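PDB 5X55: probable uracil-DNA glycosylase from Acanthamoeba polyphaga mimivirus, which is a probable member of the uracil-DNA glycosylase superfamily, alpha/beta proteins built round a central four-stranded parallel sheet. Local coordinates for residues R131-D136 against V177-K182; L103-N108 against P212-V217; F231-K236 against S347-G352; K160-V165 against T259-E264. One frame throughout, in Å; residues are numbered along the deposited sequence.

Interaction 1 (R131-D136 against V177-K182); sequences RPEWFD and VLPPGK
Trp134 and residues Leu178 to Pro180 carry this contact, through one hydrogen bond in the indole plane and one proline packed over its face. With CG anti to the carbonyl carbon (chi1 -75°), the Trp134 side chain swings its ring across to the loop after helix 173-177. There Trp134 NE1 donates to Leu178 O at 2.8 Å, with an N-H...O angle of 151°; the acceptor lies at the ring edge, while the donor is tilted from the carbonyl plane. Pro180 comes from the opposite direction and sets its CD 3.6 Å from the centroid of the Trp134 five-membered ring, a CH-pi contact over the face. Pro180 CB reaches the six-membered ring, 3.8 Å from Trp134 CH2. The in-plane bond and the proline over the face together restrict how the indole can turn, and its buried N-H is satisfied by Leu178 O.

Beside the indole, Glu133 and Pro179 lie alongside each other and point the same way, CB to CB at 3.6 Å. The Glu133 chain then folds at chi2 (84°), which turns the carboxylate carbon back against Pro179 CB, beside CG. Arg131 is bent at chi2 and chi3, and Pro179 CD lies over one face of its guanidinium, toward the rim. NE of Arg131 donates to Asn176 O; Arg131 NH2 comes within 3.2 Å of Val177 O, but at a poor angle. Leu279 and Leu283 of helix 273-286 also pack on Trp134. The contact is a tryptophan-proline CH-pi packing that joins the approach to helix 135-142 to the loop leading into strand 185-189 of the central parallel sheet.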
# COMPACT_ATOMS: atom_id res chain seq x y z
N ARG A 131 15.56 -0.22 5.91
CA ARG A 131 15.49 -1.62 6.32
C ARG A 131 16.44 -2.45 5.45
O ARG A 131 16.17 -2.63 4.25
CB ARG A 131 14.05 -2.15 6.23
CG ARG A 131 13.84 -3.60 6.64
CD ARG A 131 13.98 -3.84 8.16
NE ARG A 131 12.90 -3.24 8.92
CZ ARG A 131 12.70 -3.44 10.23
NH1 ARG A 131 13.52 -4.24 10.90
NH2 ARG A 131 11.69 -2.85 10.87
N PRO A 132 17.53 -2.98 6.01
CA PRO A 132 18.59 -3.61 5.19
C PRO A 132 18.14 -4.82 4.39
O PRO A 132 18.70 -5.08 3.31
CB PRO A 132 19.65 -4.00 6.22
CG PRO A 132 19.39 -3.16 7.41
CD PRO A 132 17.91 -2.91 7.44
N GLU A 133 17.15 -5.58 4.88
CA GLU A 133 16.66 -6.74 4.13
C GLU A 133 16.10 -6.40 2.75
O GLU A 133 15.85 -7.32 1.97
CB GLU A 133 15.58 -7.48 4.94
CG GLU A 133 16.03 -8.02 6.30
CD GLU A 133 15.99 -6.99 7.43
OE1 GLU A 133 16.17 -5.79 7.15
OE2 GLU A 133 15.78 -7.38 8.60
N TRP A 134 15.89 -5.12 2.43
CA TRP A 134 15.42 -4.74 1.10
C TRP A 134 16.54 -4.29 0.17
O TRP A 134 16.29 -4.09 -1.02
CB TRP A 134 14.37 -3.61 1.21
CG TRP A 134 13.01 -4.06 1.69
CD1 TRP A 134 12.50 -3.93 2.95
CD2 TRP A 134 11.98 -4.70 0.91
NE1 TRP A 134 11.22 -4.45 3.00
CE2 TRP A 134 10.88 -4.93 1.76
CE3 TRP A 134 11.89 -5.11 -0.43
CZ2 TRP A 134 9.71 -5.55 1.32
CZ3 TRP A 134 10.71 -5.72 -0.87
CH2 TRP A 134 9.64 -5.93 0.00
N PHE A 135 17.77 -4.15 0.69
CA PHE A 135 18.84 -3.59 -0.13
C PHE A 135 19.09 -4.44 -1.37
O PHE A 135 19.32 -3.91 -2.47
CB PHE A 135 20.13 -3.42 0.70
CG PHE A 135 20.05 -2.31 1.75
CD1 PHE A 135 18.96 -1.44 1.80
CD2 PHE A 135 21.08 -2.14 2.69
CE1 PHE A 135 18.89 -0.43 2.77
CE2 PHE A 135 21.02 -1.13 3.66
CZ PHE A 135 19.93 -0.27 3.71
N ASP A 136 18.99 -5.76 -1.24
CA ASP A 136 19.16 -6.64 -2.39
C ASP A 136 18.12 -6.31 -3.46
O ASP A 136 18.47 -6.08 -4.63
CB ASP A 136 19.08 -8.11 -1.98
CG ASP A 136 20.39 -8.60 -1.34
OD1 ASP A 136 21.16 -7.74 -0.84
OD2 ASP A 136 20.66 -9.82 -1.34
N VAL A 177 8.89 -0.98 7.78
CA VAL A 177 8.39 -1.82 8.86
C VAL A 177 8.65 -3.30 8.57
O VAL A 177 9.07 -4.04 9.46
CB VAL A 177 6.89 -1.57 9.12
CG1 VAL A 177 6.39 -2.56 10.16
CG2 VAL A 177 6.64 -0.16 9.58
N LEU A 178 8.42 -3.75 7.34
CA LEU A 178 8.37 -5.19 7.05
C LEU A 178 9.46 -5.64 6.11
O LEU A 178 9.39 -5.34 4.90
CB LEU A 178 7.03 -5.56 6.43
CG LEU A 178 5.87 -5.92 7.33
CD1 LEU A 178 4.69 -6.34 6.45
CD2 LEU A 178 6.32 -7.02 8.27
N PRO A 179 10.45 -6.40 6.57
CA PRO A 179 11.34 -7.07 5.63
C PRO A 179 10.55 -8.02 4.76
O PRO A 179 9.49 -8.54 5.17
CB PRO A 179 12.33 -7.81 6.55
CG PRO A 179 11.68 -7.87 7.87
CD PRO A 179 10.82 -6.65 7.97
N PRO A 180 11.01 -8.27 3.53
CA PRO A 180 10.21 -9.11 2.61
C PRO A 180 9.91 -10.49 3.16
O PRO A 180 8.82 -11.03 2.91
CB PRO A 180 11.08 -9.18 1.34
CG PRO A 180 12.44 -8.74 1.75
CD PRO A 180 12.30 -7.85 2.95
N GLY A 181 10.84 -11.08 3.92
CA GLY A 181 10.63 -12.40 4.48
C GLY A 181 9.56 -12.47 5.55
O GLY A 181 9.19 -13.58 5.96
N LYS A 182 9.04 -11.34 5.99
CA LYS A 182 8.00 -11.31 6.99
C LYS A 182 6.65 -10.92 6.43
O LYS A 182 5.67 -10.87 7.18
CB LYS A 182 8.41 -10.36 8.12
CG LYS A 182 9.76 -10.75 8.70
CD LYS A 182 9.59 -11.96 9.60
CE LYS A 182 9.21 -11.55 11.00
NZ LYS A 182 7.97 -12.20 11.53

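Interaction 2 (L103-N108 against P212-V217); sequences LIDANN and PLNCPV
A single beta bridge, Asp105 with Leu213, joins two irregular loops here, the one after helix 98-102 and the one before helix 219-230; a type II turn from Pro212 to Cys215 shapes the second. Leu213 N donates to Ile104 O at 2.7 Å, and Ala106 N returns a bond to Leu213 O at 3.0 Å, so Leu213 is held through both its N-H and its carbonyl.

On one flank Ile104 and Pro212 lie side by side, with CG2 of Ile104 3.6 Å from CB of Pro212. That branch stands anti to the backbone N, as CG1 takes the place beside it (chi1 -66°). Ala106 adds its methyl, with Ala106 CB meeting Cys215 SG at 3.8 Å. At the start of residues 103-108 the Leu103 side chain crosses that of Leu213, the two CD1 methyls 3.9 Å apart.

The polar centre is the Asp105 carboxylate. Asn214 ND2 donates to Asp105 OD1 at 2.8 Å; the oxygen lies in the amide plane but is met from above the carboxylate plane, the two groups being turned 59° apart. Asn107 N reaches the same OD1 from the opposite face of the carboxylate, closing an Asx turn, while Asn108 ND2 donates to OD2. Asn107 ND2 and Asn214 ND2 approach at 3.2 Å, but both are donors and make no bond.

Three donors thus converge on one carboxylate, two of them on a single oxygen. This would be expected to stabilise its negative charge, and it ties the local turn at Asp105 to the Asn214 side chain across the bridge.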
# COMPACT_ATOMS: atom_id res chain seq x y z
N LEU A 103 3.33 4.62 13.55
CA LEU A 103 2.27 5.07 14.44
C LEU A 103 2.34 6.59 14.56
O LEU A 103 2.89 7.15 15.51
CB LEU A 103 2.37 4.40 15.80
CG LEU A 103 1.19 4.76 16.69
CD1 LEU A 103 -0.05 4.09 16.14
CD2 LEU A 103 1.41 4.38 18.14
N ILE A 104 1.72 7.27 13.60
CA ILE A 104 1.91 8.70 13.38
C ILE A 104 0.76 9.49 14.00
O ILE A 104 -0.41 9.13 13.86
CB ILE A 104 2.01 8.99 11.87
CG1 ILE A 104 3.27 8.36 11.30
CG2 ILE A 104 1.97 10.48 11.57
CD1 ILE A 104 3.28 8.41 9.81
N ASP A 105 1.10 10.59 14.67
CA ASP A 105 0.13 11.51 15.24
C ASP A 105 0.14 12.81 14.44
O ASP A 105 1.18 13.48 14.37
CB ASP A 105 0.44 11.76 16.71
CG ASP A 105 -0.51 12.76 17.36
OD1 ASP A 105 -1.60 13.06 16.81
OD2 ASP A 105 -0.16 13.25 18.45
N ALA A 106 -1.00 13.15 13.84
CA ALA A 106 -1.07 14.39 13.06
C ALA A 106 -0.78 15.63 13.91
O ALA A 106 -0.24 16.61 13.40
CB ALA A 106 -2.43 14.51 12.37
N ASN A 107 -1.12 15.60 15.20
CA ASN A 107 -0.82 16.72 16.09
C ASN A 107 0.66 16.80 16.47
O ASN A 107 1.07 17.79 17.07
CB ASN A 107 -1.64 16.62 17.37
CG ASN A 107 -3.14 16.70 17.12
OD1 ASN A 107 -3.60 17.38 16.21
ND2 ASN A 107 -3.90 15.99 17.93
N ASN A 108 1.47 15.79 16.14
CA ASN A 108 2.89 15.77 16.51
C ASN A 108 3.70 15.24 15.33
O ASN A 108 4.39 14.22 15.39
CB ASN A 108 3.09 14.96 17.79
CG ASN A 108 2.66 15.72 19.02
OD1 ASN A 108 3.46 16.45 19.61
ND2 ASN A 108 1.39 15.58 19.40
N PRO A 212 -2.71 8.95 9.49
CA PRO A 212 -2.23 9.22 10.85
C PRO A 212 -3.36 9.29 11.86
O PRO A 212 -4.52 9.56 11.51
CB PRO A 212 -1.54 10.58 10.72
CG PRO A 212 -1.14 10.66 9.28
CD PRO A 212 -2.27 9.99 8.54
N LEU A 213 -2.99 9.06 13.12
CA LEU A 213 -3.90 9.30 14.23
C LEU A 213 -4.37 10.75 14.22
O LEU A 213 -3.65 11.65 13.78
CB LEU A 213 -3.20 9.00 15.56
CG LEU A 213 -2.71 7.57 15.77
CD1 LEU A 213 -1.76 7.52 16.94
CD2 LEU A 213 -3.89 6.64 15.99
N ASN A 214 -5.58 10.98 14.73
CA ASN A 214 -6.19 12.31 14.80
C ASN A 214 -6.39 12.93 13.42
O ASN A 214 -6.33 14.15 13.26
CB ASN A 214 -5.37 13.25 15.69
CG ASN A 214 -5.38 12.83 17.15
OD1 ASN A 214 -6.44 12.51 17.69
ND2 ASN A 214 -4.21 12.84 17.78
N CYS A 215 -6.59 12.09 12.41
CA CYS A 215 -7.11 12.45 11.09
C CYS A 215 -8.49 11.83 10.92
O CYS A 215 -8.81 10.83 11.58
CB CYS A 215 -6.21 11.95 9.95
SG CYS A 215 -4.59 12.72 9.76
N PRO A 216 -9.32 12.38 10.05
CA PRO A 216 -10.58 11.70 9.74
C PRO A 216 -10.32 10.33 9.13
O PRO A 216 -9.36 10.13 8.39
CB PRO A 216 -11.26 12.65 8.74
CG PRO A 216 -10.65 14.00 9.03
CD PRO A 216 -9.23 13.72 9.43
N VAL A 217 -11.18 9.37 9.46
CA VAL A 217 -11.13 8.05 8.82
C VAL A 217 -11.69 8.17 7.40
O VAL A 217 -12.85 8.57 7.24
CB VAL A 217 -11.93 7.01 9.63
CG1 VAL A 217 -12.00 5.67 8.87
CG2 VAL A 217 -11.34 6.84 11.04

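Interaction 3 (F231-K236 against S347-G352); sequences FNHMRK and SVDHFG
The Phe231 ring and the Asp349 carboxylate are stacked with their planes 8° apart, the two side chains running in opposing senses. Asp349 CB sits over the centre of the ring, 3.5 Å from the centroid of Phe231, in a CH-pi contact. The His233 imidazole has Phe351 CB over one face and Phe231 O over the other, each offset toward the rim. At its edge, Asp349 OD1 accepts from His233 NE2 at 2.7 Å through the syn lone pair, close to the ring plane and with an N-H...O angle of 155°.

Asp349 CG stands anti to the backbone N (chi1 -177°), which lays the carboxylate along Phe231 and lets OD1 serve two donors. The second is Gly352 N, 2.9 Å from Asp349 OD1 and above the carboxylate plane, the capping bond of the helix.

Nearby, Val348 O accepts from Asn227 ND2 of helix 219-230, and Leu228 of that helix packs against both His233 and Phe351. Asp349 is the N-cap of helix 350-360, and the His-carboxylate bond links this cap to the Schellman motif, with Asn232 as its C-prime residue, that ends helix 219-230.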
# COMPACT_ATOMS: atom_id res chain seq x y z
N PHE A 231 -18.10 -9.68 9.79
CA PHE A 231 -17.68 -11.07 9.81
C PHE A 231 -16.99 -11.43 11.12
O PHE A 231 -16.23 -12.41 11.17
CB PHE A 231 -16.80 -11.37 8.60
CG PHE A 231 -17.58 -11.40 7.31
CD1 PHE A 231 -18.35 -12.51 6.98
CD2 PHE A 231 -17.58 -10.32 6.46
CE1 PHE A 231 -19.09 -12.55 5.79
CE2 PHE A 231 -18.31 -10.34 5.26
CZ PHE A 231 -19.07 -11.46 4.93
N ASN A 232 -17.24 -10.65 12.17
CA ASN A 232 -16.92 -10.99 13.55
C ASN A 232 -15.41 -10.96 13.82
O ASN A 232 -14.92 -11.66 14.69
CB ASN A 232 -17.50 -12.35 13.95
CG ASN A 232 -17.62 -12.51 15.46
OD1 ASN A 232 -17.80 -11.53 16.19
ND2 ASN A 232 -17.50 -13.73 15.94
N HIS A 233 -14.67 -10.15 13.07
CA HIS A 233 -13.24 -9.99 13.33
C HIS A 233 -12.95 -8.82 14.23
O HIS A 233 -11.80 -8.62 14.62
CB HIS A 233 -12.49 -9.82 12.00
CG HIS A 233 -12.75 -10.94 11.04
ND1 HIS A 233 -12.32 -12.23 11.28
CD2 HIS A 233 -13.41 -10.97 9.87
CE1 HIS A 233 -12.70 -13.00 10.27
NE2 HIS A 233 -13.36 -12.26 9.40
N MET A 234 -13.99 -8.06 14.58
CA MET A 234 -13.93 -6.77 15.24
C MET A 234 -15.34 -6.46 15.71
O MET A 234 -16.31 -6.83 15.04
CB MET A 234 -13.41 -5.69 14.27
CG MET A 234 -13.54 -4.25 14.71
SD MET A 234 -12.77 -3.15 13.48
CE MET A 234 -11.06 -3.66 13.67
N ARG A 235 -15.46 -5.85 16.88
CA ARG A 235 -16.78 -5.55 17.41
C ARG A 235 -17.15 -4.09 17.32
O ARG A 235 -18.34 -3.78 17.29
CB ARG A 235 -16.89 -6.02 18.86
CG ARG A 235 -17.09 -7.50 18.94
CD ARG A 235 -17.00 -7.97 20.33
NE ARG A 235 -18.31 -8.39 20.78
CZ ARG A 235 -18.74 -9.64 20.73
NH1 ARG A 235 -17.98 -10.61 20.22
NH2 ARG A 235 -19.95 -9.92 21.15
N LYS A 236 -16.18 -3.18 17.26
CA LYS A 236 -16.47 -1.76 17.13
C LYS A 236 -15.39 -1.13 16.28
O LYS A 236 -14.21 -1.46 16.43
CB LYS A 236 -16.56 -1.09 18.50
CG LYS A 236 -17.35 0.20 18.48
CD LYS A 236 -17.99 0.48 19.82
CE LYS A 236 -18.91 -0.67 20.25
NZ LYS A 236 -19.46 -0.42 21.63
N SER A 347 -19.66 -8.15 0.58
CA SER A 347 -20.21 -9.50 0.64
C SER A 347 -19.16 -10.58 0.88
O SER A 347 -19.53 -11.73 1.12
CB SER A 347 -20.99 -9.82 -0.65
OG SER A 347 -20.10 -10.11 -1.71
N VAL A 348 -17.87 -10.25 0.82
CA VAL A 348 -16.78 -11.22 0.95
C VAL A 348 -16.18 -11.09 2.34
O VAL A 348 -16.00 -9.98 2.86
CB VAL A 348 -15.70 -11.01 -0.12
CG1 VAL A 348 -14.57 -12.03 0.04
CG2 VAL A 348 -16.28 -11.07 -1.52
N ASP A 349 -15.85 -12.23 2.94
CA ASP A 349 -15.15 -12.22 4.23
C ASP A 349 -13.65 -12.24 3.94
O ASP A 349 -12.98 -13.26 4.08
CB ASP A 349 -15.60 -13.39 5.08
CG ASP A 349 -14.98 -13.40 6.46
OD1 ASP A 349 -14.30 -12.43 6.84
OD2 ASP A 349 -15.21 -14.38 7.18
N HIS A 350 -13.14 -11.07 3.52
CA HIS A 350 -11.73 -10.97 3.13
C HIS A 350 -10.80 -11.49 4.22
O HIS A 350 -9.90 -12.30 3.95
CB HIS A 350 -11.38 -9.52 2.81
CG HIS A 350 -12.38 -8.85 1.93
ND1 HIS A 350 -12.31 -8.88 0.56
CD2 HIS A 350 -13.49 -8.14 2.24
CE1 HIS A 350 -13.33 -8.23 0.05
NE2 HIS A 350 -14.06 -7.75 1.05
N PHE A 351 -11.00 -11.02 5.45
CA PHE A 351 -10.08 -11.32 6.53
C PHE A 351 -10.30 -12.71 7.09
O PHE A 351 -9.35 -13.35 7.55
CB PHE A 351 -10.20 -10.23 7.60
CG PHE A 351 -9.94 -8.86 7.04
CD1 PHE A 351 -8.65 -8.36 6.97
CD2 PHE A 351 -10.99 -8.10 6.51
CE1 PHE A 351 -8.40 -7.10 6.41
CE2 PHE A 351 -10.75 -6.84 5.96
CZ PHE A 351 -9.45 -6.35 5.90
N GLY A 352 -11.54 -13.21 7.04
CA GLY A 352 -11.78 -14.61 7.30
C GLY A 352 -11.04 -15.50 6.32
O GLY A 352 -10.44 -16.51 6.71

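Interaction 4 (K160-V165 against T259-E264); sequences KRQRIV and TTVLNE
Ile164-Val165 and Thr260-Val261 run antiparallel, Ile164-Val261 a non-hydrogen-bonded pair and Val165-Thr260 a hydrogen-bonded one whose two N-H...O bonds are both 2.9 Å (Val165 N to Thr260 O, Thr260 N to Val165 O), with Leu262 N to Arg163 O at 2.8 Å beyond them.

Val165 and Thr260 project from one face of the pair and lie side by side, their CG2 methyls 3.6 Å apart. Each of these methyls sits between its own backbone N and carbonyl carbon; at Thr260 this leaves OG1 anti to the N (chi1 -170°), where Thr260 OG1 donates to Glu264 O at 2.8 Å. CG1 of Val165 meets CD1 of Leu262 at 3.8 Å, the two side chains crossing at about a right angle.

This is a two-stranded antiparallel sheet separate from the central parallel one. Its first strand follows the Schellman motif that closes helix 146-159, and its second leads into a type II turn, Val261 to Glu264.

Ile164 and Val261 occupy the other face. CG2 of Ile164 reaches CG2 of Thr259 at 3.8 Å, while Thr259 OG1 is hydrogen-bonded to Trp272 and His268. Tyr157 and Leu158 of helix 146-159 pack on Ile164. Next to the Leu262-Arg163 bond, Arg163 runs alongside Leu262, whose CD2 touches the guanidinium edge 3.7 Å from Arg163 NH1.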
# COMPACT_ATOMS: atom_id res chain seq x y z
N LYS A 160 9.91 22.10 -9.93
CA LYS A 160 8.70 22.90 -10.08
C LYS A 160 8.00 23.17 -8.76
O LYS A 160 6.88 23.71 -8.77
CB LYS A 160 7.73 22.22 -11.03
CG LYS A 160 8.37 21.83 -12.34
CD LYS A 160 7.38 21.15 -13.26
CE LYS A 160 7.89 21.17 -14.70
NZ LYS A 160 6.86 20.68 -15.65
N ARG A 161 8.60 22.79 -7.63
CA ARG A 161 8.06 23.07 -6.29
C ARG A 161 6.71 22.38 -6.04
O ARG A 161 5.88 22.90 -5.29
CB ARG A 161 7.94 24.57 -6.04
CG ARG A 161 9.24 25.33 -6.15
CD ARG A 161 10.21 25.00 -5.01
NE ARG A 161 11.61 25.00 -5.42
CZ ARG A 161 12.65 25.25 -4.63
NH1 ARG A 161 12.46 25.49 -3.35
NH2 ARG A 161 13.88 25.22 -5.12
N GLN A 162 6.47 21.21 -6.64
CA GLN A 162 5.25 20.46 -6.36
C GLN A 162 5.33 19.81 -4.98
O GLN A 162 6.37 19.27 -4.60
CB GLN A 162 5.02 19.39 -7.42
CG GLN A 162 4.83 19.96 -8.81
CD GLN A 162 4.66 18.89 -9.85
OE1 GLN A 162 4.87 17.70 -9.58
NE2 GLN A 162 4.27 19.30 -11.06
N ARG A 163 4.20 19.81 -4.26
CA ARG A 163 4.15 19.25 -2.90
C ARG A 163 3.84 17.76 -2.98
O ARG A 163 2.71 17.30 -2.79
CB ARG A 163 3.11 19.98 -2.06
CG ARG A 163 3.02 21.45 -2.36
CD ARG A 163 2.33 22.21 -1.33
NE ARG A 163 3.27 22.68 -0.32
CZ ARG A 163 3.10 22.68 0.98
NH1 ARG A 163 1.99 22.25 1.48
NH2 ARG A 163 4.08 23.12 1.74
N ILE A 164 4.89 16.99 -3.25
CA ILE A 164 4.76 15.54 -3.31
C ILE A 164 4.39 14.99 -1.95
O ILE A 164 4.92 15.43 -0.92
CB ILE A 164 6.08 14.94 -3.82
CG1 ILE A 164 6.40 15.51 -5.21
CG2 ILE A 164 6.03 13.43 -3.76
CD1 ILE A 164 7.69 14.98 -5.82
N VAL A 165 3.44 14.05 -1.93
CA VAL A 165 3.04 13.31 -0.73
C VAL A 165 3.09 11.83 -1.10
O VAL A 165 2.93 11.48 -2.28
CB VAL A 165 1.64 13.73 -0.24
CG1 VAL A 165 1.62 15.20 0.16
CG2 VAL A 165 0.56 13.42 -1.32
N THR A 259 3.55 7.94 -4.98
CA THR A 259 3.44 9.37 -4.71
C THR A 259 2.26 9.98 -5.46
O THR A 259 1.75 9.42 -6.43
CB THR A 259 4.71 10.13 -5.11
OG1 THR A 259 4.99 9.88 -6.50
CG2 THR A 259 5.89 9.69 -4.27
N THR A 260 1.83 11.14 -4.98
CA THR A 260 1.03 12.05 -5.77
C THR A 260 1.40 13.47 -5.34
O THR A 260 2.41 13.67 -4.66
CB THR A 260 -0.47 11.73 -5.63
OG1 THR A 260 -1.22 12.49 -6.58
CG2 THR A 260 -0.99 11.97 -4.20
N VAL A 261 0.63 14.45 -5.77
CA VAL A 261 0.81 15.84 -5.36
C VAL A 261 -0.33 16.19 -4.43
O VAL A 261 -1.48 15.78 -4.66
CB VAL A 261 0.86 16.80 -6.57
CG1 VAL A 261 0.86 18.26 -6.12
CG2 VAL A 261 2.08 16.52 -7.42
N LEU A 262 -0.02 16.93 -3.37
CA LEU A 262 -1.05 17.35 -2.42
C LEU A 262 -2.23 17.99 -3.15
O LEU A 262 -2.04 18.86 -4.01
CB LEU A 262 -0.45 18.33 -1.42
CG LEU A 262 -1.28 18.64 -0.18
CD1 LEU A 262 -1.39 17.39 0.68
CD2 LEU A 262 -0.64 19.79 0.58
N ASN A 263 -3.44 17.54 -2.80
CA ASN A 263 -4.71 18.05 -3.33
C ASN A 263 -4.91 17.72 -4.80
O ASN A 263 -5.79 18.32 -5.44
CB ASN A 263 -4.86 19.56 -3.12
CG ASN A 263 -4.86 19.96 -1.64
OD1 ASN A 263 -5.21 19.15 -0.77
ND2 ASN A 263 -4.45 21.19 -1.36
N GLU A 264 -4.12 16.81 -5.38
CA GLU A 264 -4.33 16.33 -6.74
C GLU A 264 -4.32 14.81 -6.72
O GLU A 264 -3.38 14.20 -6.20
CB GLU A 264 -3.25 16.86 -7.71
CG GLU A 264 -2.87 18.31 -7.46
CD GLU A 264 -2.07 18.93 -8.60
OE1 GLU A 264 -1.25 18.22 -9.24
OE2 GLU A 264 -2.25 20.14 -8.85

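None of the four contacts touches another. Interaction 4 is the most buried and the one based on regular strand pairing; the other three are partly buried and join loops or helix ends. Interaction 2 has the most surface character, its carboxylate network lying among the exposed Asn107 and Asn214. It also pairs backbones, but through a single bridge, whereas interactions 1 and 3 rest on side chains: an indole held by a carbonyl and a proline, and a histidine bonded to a helix-capping aspartate. Interactions 2 and 3 involve loops at the two ends of helix 219-230. Along the chain, interaction 1 is nested within the loop closed by interaction 2. Interactions 3 and 4 lie on opposite sides of the chain's centre.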